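Putative nudix hydrolase family member (Chromobacterium violaceum, PDB 3F13) probably acts as a Nudix-family hydrolase, likely dependent on magnesium. Local coordinates at residues K45-R48 against G49-R52. Numbering follows the deposited sequence.
Sequences KANR and GELR
Glu-50 reaches back to Asn-47 with an extended side chain, and two hydrogen bonds close the loop between them. In the first, the backbone N of Asn-47 donates to OE2 of Glu-50 at 2.7 Å. It is almost straight, at 177°, and uses the anti lone pair of OE2. The carboxylate gets there because CG of Glu-50 stands anti to its own backbone N (chi1 -174°) and the chain stays extended beyond it. The second bond runs the other way, from N of Glu-50 to O of Asn-47 at 3.0 Å. It is more bent, with the donor above the carbonyl plane, and it closes a type II beta turn from Asn-47 to Glu-50. Gly-49 takes the third position of that turn with a positive phi, as is usual for a type II turn.

The tight part lies on the Glu-50 side. CB of Glu-50 sits 3.2 Å from O of Asn-47. The planes of the Asn-47 amide and the Glu-50 carboxylate are nearly parallel, 7° apart, but offset, not coplanar. OE1 of Glu-50 forms a salt bridge with Arg-58 of helix 52-64, which fixes the carboxylate from its second oxygen. Buried Ala-46 adds a methyl contact, its CB 4.0 Å from CG of Arg-52. The guanidinium of Arg-52 reaches on to the carbonyl of Ala-83.

The outer side is looser. Arg-48 and Gly-49 are exposed at the turn, and the extended Arg-48 chain points away from residues 49-52, touching them chiefly through CB.

Leu-51 stands at the N-cap position of helix 52-64. Residues 44-65 match the Nudix box, the loop-helix-loop motif of Nudix hydrolases. Glu-50 and Arg-58 fall on its conserved Glu and Arg, and their salt bridge fits that assignment.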
ATOM      1  N   LYS B  45      16.767  -4.302   1.610  1.00 28.70           N
ATOM      2  CA  LYS B  45      16.746  -5.349   0.639  1.00 29.79           C
ATOM      3  C   LYS B  45      15.593  -6.318   0.877  1.00 29.74           C
ATOM      4  O   LYS B  45      15.263  -6.650   2.025  1.00 30.06           O
ATOM      5  CB  LYS B  45      18.080  -6.093   0.669  1.00 30.49           C
ATOM      6  CG  LYS B  45      18.347  -6.898  -0.572  1.00 35.10           C
ATOM      7  CD  LYS B  45      19.653  -7.696  -0.425  1.00 41.21           C
ATOM      8  CE  LYS B  45      19.675  -8.848  -1.396  1.00 43.47           C
ATOM      9  NZ  LYS B  45      21.076  -9.070  -1.898  1.00 50.30           N
ATOM     10  N   ALA B  46      14.982  -6.763  -0.208  1.00 29.68           N
ATOM     11  CA  ALA B  46      13.900  -7.755  -0.182  1.00 30.43           C
ATOM     12  C   ALA B  46      14.445  -9.184  -0.004  1.00 30.58           C
ATOM     13  O   ALA B  46      15.454  -9.530  -0.599  1.00 30.78           O
ATOM     14  CB  ALA B  46      13.136  -7.683  -1.471  1.00 31.65           C
ATOM     15  N   ASN B  47      13.783 -10.018   0.785  1.00 32.83           N
ATOM     16  CA  ASN B  47      14.260 -11.417   0.907  1.00 32.57           C
ATOM     17  C   ASN B  47      13.781 -12.217  -0.288  1.00 33.11           C
ATOM     18  O   ASN B  47      12.822 -11.827  -0.976  1.00 32.52           O
ATOM     19  CB  ASN B  47      13.739 -12.061   2.190  1.00 33.41           C
ATOM     20  CG  ASN B  47      14.238 -11.372   3.438  1.00 33.84           C
ATOM     21  OD1 ASN B  47      13.469 -11.144   4.373  1.00 39.97           O
ATOM     22  ND2 ASN B  47      15.522 -11.040   3.468  1.00 34.36           N
ATOM     23  N   ARG B  48      14.452 -13.336  -0.562  1.00 32.39           N
ATOM     24  CA  ARG B  48      13.943 -14.263  -1.561  1.00 32.70           C
ATOM     25  C   ARG B  48      12.498 -14.629  -1.221  1.00 32.12           C
ATOM     26  O   ARG B  48      12.152 -14.795  -0.057  1.00 33.80           O
ATOM     27  CB  ARG B  48      14.814 -15.532  -1.577  1.00 32.02           C
ATOM     28  CG  ARG B  48      16.151 -15.374  -2.279  1.00 31.20           C
ATOM     29  CD  ARG B  48      17.007 -16.669  -1.993  1.00 30.74           C
ATOM     30  NE  ARG B  48      18.391 -16.506  -2.406  1.00 33.25           N
ATOM     31  CZ  ARG B  48      19.326 -16.010  -1.606  1.00 31.51           C
ATOM     32  NH1 ARG B  48      19.020 -15.681  -0.352  1.00 32.98           N
ATOM     33  NH2 ARG B  48      20.572 -15.879  -2.046  1.00 36.36           N
ATOM     34  N   GLY B  49      11.635 -14.744  -2.219  1.00 32.65           N
ATOM     35  CA  GLY B  49      10.237 -15.045  -1.967  1.00 31.47           C
ATOM     36  C   GLY B  49       9.369 -13.876  -1.521  1.00 32.16           C
ATOM     37  O   GLY B  49       8.156 -14.032  -1.367  1.00 32.38           O
ATOM     38  N   GLU B  50       9.987 -12.712  -1.312  1.00 30.84           N
ATOM     39  CA  GLU B  50       9.315 -11.548  -0.735  1.00 30.46           C
ATOM     40  C   GLU B  50       9.284 -10.434  -1.765  1.00 29.14           C
ATOM     41  O   GLU B  50      10.340 -10.015  -2.247  1.00 28.01           O
ATOM     42  CB  GLU B  50      10.118 -11.025   0.464  1.00 30.25           C
ATOM     43  CG  GLU B  50       9.458  -9.901   1.242  1.00 33.74           C
ATOM     44  CD  GLU B  50      10.346  -9.381   2.365  1.00 34.75           C
ATOM     45  OE1 GLU B  50       9.810  -9.108   3.472  1.00 36.98           O
ATOM     46  OE2 GLU B  50      11.574  -9.261   2.141  1.00 35.49           O
ATOM     47  N   LEU B  51       8.087  -9.951  -2.095  1.00 27.62           N
ATOM     48  CA  LEU B  51       7.962  -8.792  -2.966  1.00 26.79           C
ATOM     49  C   LEU B  51       8.564  -7.541  -2.312  1.00 26.05           C
ATOM     50  O   LEU B  51       8.624  -7.437  -1.085  1.00 25.37           O
ATOM     51  CB  LEU B  51       6.483  -8.534  -3.217  1.00 25.72           C
ATOM     52  CG  LEU B  51       5.782  -9.678  -3.941  1.00 27.67           C
ATOM     53  CD1 LEU B  51       4.249  -9.454  -3.944  1.00 32.08           C
ATOM     54  CD2 LEU B  51       6.302  -9.818  -5.375  1.00 30.13           C
ATOM     55  N   ARG B  52       9.022  -6.597  -3.121  1.00 25.09           N
ATOM     56  CA  ARG B  52       9.507  -5.317  -2.586  1.00 25.19           C
ATOM     57  C   ARG B  52       8.448  -4.580  -1.776  1.00 25.67           C
ATOM     58  O   ARG B  52       8.756  -3.911  -0.797  1.00 25.57           O
ATOM     59  CB  ARG B  52      10.104  -4.456  -3.706  1.00 25.67           C
ATOM     60  CG  ARG B  52      11.551  -4.885  -3.930  1.00 24.16           C
ATOM     61  CD  ARG B  52      12.171  -4.367  -5.200  1.00 25.01           C
ATOM     62  NE  ARG B  52      11.707  -5.112  -6.360  1.00 26.13           N
ATOM     63  CZ  ARG B  52      12.175  -4.923  -7.603  1.00 26.68           C
ATOM     64  NH1 ARG B  52      11.663  -5.613  -8.589  1.00 28.57           N
ATOM     65  NH2 ARG B  52      13.179  -4.069  -7.856  1.00 27.17           N
TER